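Local coordinates for alternansucrase (Leuconostoc mesenteroides, PDB 6HVG), which belongs to glycoside hydrolase family 70 and joins a TIM-barrel-type catalytic domain to choline-binding-like cell-wall repeats, at residues 309-314 with 319-324; 339-342 with 348-351. All coordinates share one frame; numbering follows the deposited sequence.

Both contacts belong to a region of choline-binding-type repeats. They follow one another in sequence: interaction 1 pairs strands 310-313 and 319-322 as a hairpin, and interaction 2 then ties strand 338-342, partner of strand 333-335 in the next hairpin, to the loop segment 348-351. Their centres are about 12 Å apart, about 51 and 46 Å from the centre of the chain. They meet directly: T319 O lies 2.9 Å from L348 N, a probable hydrogen bond, while the F311 ring packs on Y340 and L348. Successive hairpins are thus joined through backbone and apolar side chains alike.

Interaction 1: 309-314 with 319-324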
loop_
_atom_site.group_PDB
_atom_site.type_symbol
_atom_site.label_atom_id
_atom_site.label_comp_id
_atom_site.label_asym_id
_atom_site.label_seq_id
_atom_site.Cartn_x
_atom_site.Cartn_y
_atom_site.Cartn_z
ATOM N N ASN A 309 -29.228 -49.211 -5.593
ATOM C CA ASN A 309 -30.070 -48.800 -4.466
ATOM C C ASN A 309 -29.286 -47.970 -3.475
ATOM O O ASN A 309 -29.096 -48.390 -2.362
ATOM C CB ASN A 309 -30.706 -50.019 -3.791
ATOM C CG ASN A 309 -31.521 -50.854 -4.763
ATOM O OD1 ASN A 309 -32.510 -50.389 -5.329
ATOM N ND2 ASN A 309 -31.097 -52.090 -4.968
ATOM N N ALA A 310 -28.832 -46.793 -3.909
ATOM C CA ALA A 310 -28.032 -45.907 -3.071
ATOM C C ALA A 310 -27.681 -44.588 -3.759
ATOM O O ALA A 310 -27.765 -44.452 -4.990
ATOM C CB ALA A 310 -26.745 -46.620 -2.655
ATOM N N PHE A 311 -27.249 -43.641 -2.920
ATOM C CA PHE A 311 -26.671 -42.384 -3.345
ATOM C C PHE A 311 -25.173 -42.580 -3.586
ATOM O O PHE A 311 -24.490 -43.191 -2.770
ATOM C CB PHE A 311 -26.802 -41.317 -2.254
ATOM C CG PHE A 311 -28.176 -40.771 -2.085
ATOM C CD1 PHE A 311 -28.969 -41.179 -1.025
ATOM C CD2 PHE A 311 -28.674 -39.821 -2.969
ATOM C CE1 PHE A 311 -30.235 -40.665 -0.853
ATOM C CE2 PHE A 311 -29.955 -39.301 -2.803
ATOM C CZ PHE A 311 -30.735 -39.727 -1.744
ATOM N N SER A 312 -24.660 -42.006 -4.675
ATOM C CA SER A 312 -23.215 -42.020 -4.979
ATOM C C SER A 312 -22.829 -40.761 -5.741
ATOM O O SER A 312 -23.594 -40.286 -6.580
ATOM C CB SER A 312 -22.811 -43.254 -5.806
ATOM O OG SER A 312 -21.510 -43.085 -6.351
ATOM N N LYS A 313 -21.647 -40.228 -5.470
ATOM C CA LYS A 313 -21.198 -39.029 -6.167
ATOM C C LYS A 313 -20.411 -39.273 -7.473
ATOM O O LYS A 313 -20.100 -40.424 -7.843
ATOM C CB LYS A 313 -20.313 -38.219 -5.242
ATOM C CG LYS A 313 -20.963 -37.703 -3.989
ATOM C CD LYS A 313 -20.135 -36.556 -3.427
ATOM C CE LYS A 313 -20.547 -36.204 -2.013
ATOM N NZ LYS A 313 -20.065 -34.842 -1.656
ATOM N N ASP A 314 -20.102 -38.160 -8.150
ATOM C CA ASP A 314 -19.069 -38.107 -9.184
ATOM C C ASP A 314 -17.937 -37.123 -8.795
ATOM O O ASP A 314 -18.067 -36.339 -7.857
ATOM C CB ASP A 314 -19.696 -37.785 -10.575
ATOM C CG ASP A 314 -20.209 -36.342 -10.718
ATOM O OD1 ASP A 314 -20.942 -36.079 -11.690
ATOM O OD2 ASP A 314 -19.884 -35.467 -9.899
ATOM N N THR A 319 -24.252 -35.368 -6.475
ATOM C CA THR A 319 -24.758 -36.603 -5.925
ATOM C C THR A 319 -25.908 -37.087 -6.785
ATOM O O THR A 319 -26.697 -36.277 -7.261
ATOM C CB THR A 319 -25.179 -36.429 -4.462
ATOM O OG1 THR A 319 -24.109 -35.793 -3.741
ATOM C CG2 THR A 319 -25.495 -37.791 -3.832
ATOM N N PHE A 320 -25.959 -38.397 -7.025
ATOM C CA PHE A 320 -27.051 -39.029 -7.769
ATOM C C PHE A 320 -27.622 -40.104 -6.870
ATOM O O PHE A 320 -27.030 -40.426 -5.844
ATOM C CB PHE A 320 -26.559 -39.704 -9.069
ATOM C CG PHE A 320 -25.861 -38.774 -10.007
ATOM C CD1 PHE A 320 -26.514 -38.275 -11.125
ATOM C CD2 PHE A 320 -24.553 -38.362 -9.747
ATOM C CE1 PHE A 320 -25.873 -37.372 -11.963
ATOM C CE2 PHE A 320 -23.900 -37.478 -10.594
ATOM C CZ PHE A 320 -24.563 -36.974 -11.701
ATOM N N TYR A 321 -28.761 -40.654 -7.259
ATOM C CA TYR A 321 -29.283 -41.855 -6.619
ATOM C C TYR A 321 -29.490 -42.883 -7.699
ATOM O O TYR A 321 -30.009 -42.567 -8.759
ATOM C CB TYR A 321 -30.617 -41.604 -5.878
ATOM C CG TYR A 321 -31.118 -42.853 -5.189
ATOM C CD1 TYR A 321 -30.696 -43.178 -3.903
ATOM C CD2 TYR A 321 -31.970 -43.733 -5.849
ATOM C CE1 TYR A 321 -31.113 -44.346 -3.279
ATOM C CE2 TYR A 321 -32.405 -44.900 -5.235
ATOM C CZ TYR A 321 -31.974 -45.202 -3.948
ATOM O OH TYR A 321 -32.401 -46.368 -3.358
ATOM N N PHE A 322 -29.097 -44.123 -7.431
ATOM C CA PHE A 322 -29.202 -45.172 -8.433
ATOM C C PHE A 322 -30.064 -46.307 -7.912
ATOM O O PHE A 322 -29.831 -46.800 -6.813
ATOM C CB PHE A 322 -27.805 -45.688 -8.806
ATOM C CG PHE A 322 -26.926 -44.656 -9.471
ATOM C CD1 PHE A 322 -27.049 -44.386 -10.825
ATOM C CD2 PHE A 322 -25.967 -43.960 -8.744
ATOM C CE1 PHE A 322 -26.244 -43.438 -11.441
ATOM C CE2 PHE A 322 -25.158 -43.012 -9.358
ATOM C CZ PHE A 322 -25.280 -42.766 -10.712
ATOM N N ASP A 323 -31.041 -46.728 -8.713
ATOM C CA ASP A 323 -32.035 -47.721 -8.273
ATOM C C ASP A 323 -31.511 -49.169 -8.351
ATOM O O ASP A 323 -30.337 -49.389 -8.667
ATOM C CB ASP A 323 -33.355 -47.528 -9.041
ATOM C CG ASP A 323 -33.261 -47.899 -10.519
ATOM O OD1 ASP A 323 -32.435 -48.748 -10.891
ATOM O OD2 ASP A 323 -34.050 -47.371 -11.319
ATOM N N ALA A 324 -32.371 -50.138 -8.057
ATOM C CA ALA A 324 -32.010 -51.552 -8.128
ATOM C C ALA A 324 -31.471 -51.983 -9.490
ATOM O O ALA A 324 -30.600 -52.828 -9.561
ATOM C CB ALA A 324 -33.203 -52.415 -7.752
#
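A310 and F322 exchange two backbone hydrogen bonds: F322 N reaches A310 O at 2.8 Å, and A310 N returns to F322 O at 3.1 Å. One pair further along, S312 N to F320 O and F320 N to S312 O, each 3.1 Å, repeat the exchange. F320 O also takes a CA-H...O contact from F311 CA at 3.2 Å. Beyond the antiparallel pairing, N309 N makes a weak hydrogen bond to D323 O. Groups turned outward find partners elsewhere: T319 bonds by its backbone to L348 and Y321 to L329, and D323 OD1 accepts from V327 N.

On the face shared by F311, Y321, K313 and T319, the edge of the Y321 ring meets the face of F311 in a T-shaped stack, its CD1 above the centre of the F311 ring, centroids 5.1 Å apart and planes at 74°. With chi1 at -178°, CG trans to the amide nitrogen, the Y321 ring lies back over the 309-310 backbone, with A310 O beneath one face. T319 CG2 flanks F311 at CD2, 3.9 Å away, while F311 also packs on I335.

At the turn end, D314 divides its carboxylate: OD2 accepts from the backbone N of G317 and of N318, whereas OD1 sits at the edge of the F320 ring, 3.5 Å from CE2. At the far end, N309 and A310 both face F322, and N309 has a left-handed backbone (phi 51°); this fits a G1 beta bulge at the open end of one beta hairpin of the choline-binding-type repeat array.

Interaction 2: 339-342 with 348-351; sequences TYYL and LRKN
Water 1 sits between the two backbones: it accepts from Y341 N at 2.7 Å and lies 3.0 Å from R349 O, to which it may donate. Close by, R349 N makes a direct hydrogen bond to Y341 O, 3.2 Å long, with an N-H...O angle of 156°. The direct and the water-mediated link together span the backbones of Y341 and R349, whose CA atoms lie 6.0 Å apart; L342 and L348 come closer and form a single backbone bridge.

Beside these polar links, the Y341 ring and the R349 side chain run alongside each other in the same direction. Contact is made by the aliphatic root of the arginine, R349 CG lying 3.5 Å from Y341 CD2. Bends at chi2 and chi3 (-56° and -55°) then turn the guanidinium away, and R349 NH1 has a long, weak ion pair with D343. Y341 also meets the ring of Y352.

L348 supplies further apolar contact. Its CD1 packs on Y340 CB at 3.9 Å, and its CB lies 4.0 Å from L342 CD2. Y340 itself packs on I335, so the leucine extends an apolar cluster reaching strand 333-335. A hairpin strand followed by a loop that folds back against it, with aromatic side chains gathered at the junction, is consistent with the choline-binding-type repeat to which both segments belong.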
loop_
_atom_site.group_PDB
_atom_site.type_symbol
_atom_site.label_atom_id
_atom_site.label_comp_id
_atom_site.label_asym_id
_atom_site.label_seq_id
_atom_site.Cartn_x
_atom_site.Cartn_y
_atom_site.Cartn_z
ATOM N N THR A 339 -37.957 -37.592 1.572
ATOM C CA THR A 339 -38.176 -37.106 0.218
ATOM C C THR A 339 -37.048 -36.170 -0.214
ATOM O O THR A 339 -36.688 -35.222 0.474
ATOM C CB THR A 339 -39.537 -36.397 0.102
ATOM O OG1 THR A 339 -40.560 -37.292 0.551
ATOM C CG2 THR A 339 -39.830 -35.992 -1.336
ATOM N N TYR A 340 -36.483 -36.482 -1.373
ATOM C CA TYR A 340 -35.375 -35.752 -1.948
ATOM C C TYR A 340 -35.797 -35.250 -3.317
ATOM O O TYR A 340 -36.669 -35.856 -3.937
ATOM C CB TYR A 340 -34.184 -36.710 -2.094
ATOM C CG TYR A 340 -33.743 -37.359 -0.811
ATOM C CD1 TYR A 340 -32.825 -36.727 0.020
ATOM C CD2 TYR A 340 -34.217 -38.603 -0.445
ATOM C CE1 TYR A 340 -32.399 -37.321 1.195
ATOM C CE2 TYR A 340 -33.785 -39.225 0.718
ATOM C CZ TYR A 340 -32.875 -38.583 1.533
ATOM O OH TYR A 340 -32.463 -39.157 2.697
ATOM N N TYR A 341 -35.187 -34.160 -3.768
ATOM C CA TYR A 341 -35.481 -33.631 -5.074
ATOM C C TYR A 341 -34.263 -33.738 -5.968
ATOM O O TYR A 341 -33.235 -33.164 -5.678
ATOM C CB TYR A 341 -35.973 -32.186 -4.989
ATOM C CG TYR A 341 -35.964 -31.472 -6.332
ATOM C CD1 TYR A 341 -36.726 -31.943 -7.385
ATOM C CD2 TYR A 341 -35.188 -30.334 -6.532
ATOM C CE1 TYR A 341 -36.728 -31.293 -8.602
ATOM C CE2 TYR A 341 -35.160 -29.687 -7.741
ATOM C CZ TYR A 341 -35.935 -30.163 -8.780
ATOM O OH TYR A 341 -35.906 -29.491 -9.987
ATOM N N LEU A 342 -34.397 -34.453 -7.074
ATOM C CA LEU A 342 -33.321 -34.572 -8.046
ATOM C C LEU A 342 -33.719 -33.796 -9.285
ATOM O O LEU A 342 -34.838 -33.898 -9.765
ATOM C CB LEU A 342 -33.075 -36.039 -8.406
ATOM C CG LEU A 342 -32.882 -36.985 -7.191
ATOM C CD1 LEU A 342 -33.334 -38.392 -7.482
ATOM C CD2 LEU A 342 -31.439 -37.049 -6.723
ATOM N N LEU A 348 -28.733 -34.214 -6.960
ATOM C CA LEU A 348 -29.411 -34.014 -5.692
ATOM C C LEU A 348 -29.283 -32.542 -5.310
ATOM O O LEU A 348 -28.186 -31.986 -5.307
ATOM C CB LEU A 348 -28.778 -34.898 -4.622
ATOM C CG LEU A 348 -29.312 -34.743 -3.200
ATOM C CD1 LEU A 348 -30.744 -35.219 -3.122
ATOM C CD2 LEU A 348 -28.436 -35.489 -2.205
ATOM N N ARG A 349 -30.411 -31.915 -4.995
ATOM C CA ARG A 349 -30.440 -30.479 -4.693
ATOM C C ARG A 349 -30.552 -30.248 -3.191
ATOM O O ARG A 349 -31.536 -30.639 -2.548
ATOM C CB ARG A 349 -31.601 -29.811 -5.424
ATOM C CG ARG A 349 -31.674 -30.177 -6.893
ATOM C CD ARG A 349 -30.360 -29.840 -7.587
ATOM N NE ARG A 349 -30.017 -28.432 -7.376
ATOM C CZ ARG A 349 -30.180 -27.451 -8.262
ATOM N NH1 ARG A 349 -30.659 -27.682 -9.470
ATOM N NH2 ARG A 349 -29.837 -26.209 -7.939
ATOM N N LYS A 350 -29.524 -29.633 -2.638
ATOM C CA LYS A 350 -29.470 -29.331 -1.243
ATOM C C LYS A 350 -29.604 -27.833 -1.073
ATOM O O LYS A 350 -29.258 -27.075 -1.960
ATOM C CB LYS A 350 -28.142 -29.820 -0.665
ATOM C CG LYS A 350 -27.868 -31.309 -0.871
ATOM C CD LYS A 350 -26.613 -31.721 -0.123
ATOM C CE LYS A 350 -26.200 -33.135 -0.463
ATOM N NZ LYS A 350 -24.787 -33.353 -0.058
ATOM N N ASN A 351 -30.109 -27.433 0.090
ATOM C CA ASN A 351 -30.457 -26.047 0.412
ATOM C C ASN A 351 -31.321 -25.427 -0.676
ATOM O O ASN A 351 -31.042 -24.351 -1.173
ATOM C CB ASN A 351 -29.215 -25.219 0.687
ATOM C CG ASN A 351 -29.538 -23.870 1.324
ATOM O OD1 ASN A 351 -30.450 -23.752 2.189
ATOM N ND2 ASN A 351 -28.789 -22.845 0.929
HETATM O O HOH W 1 -33.155 -33.107 -2.247
#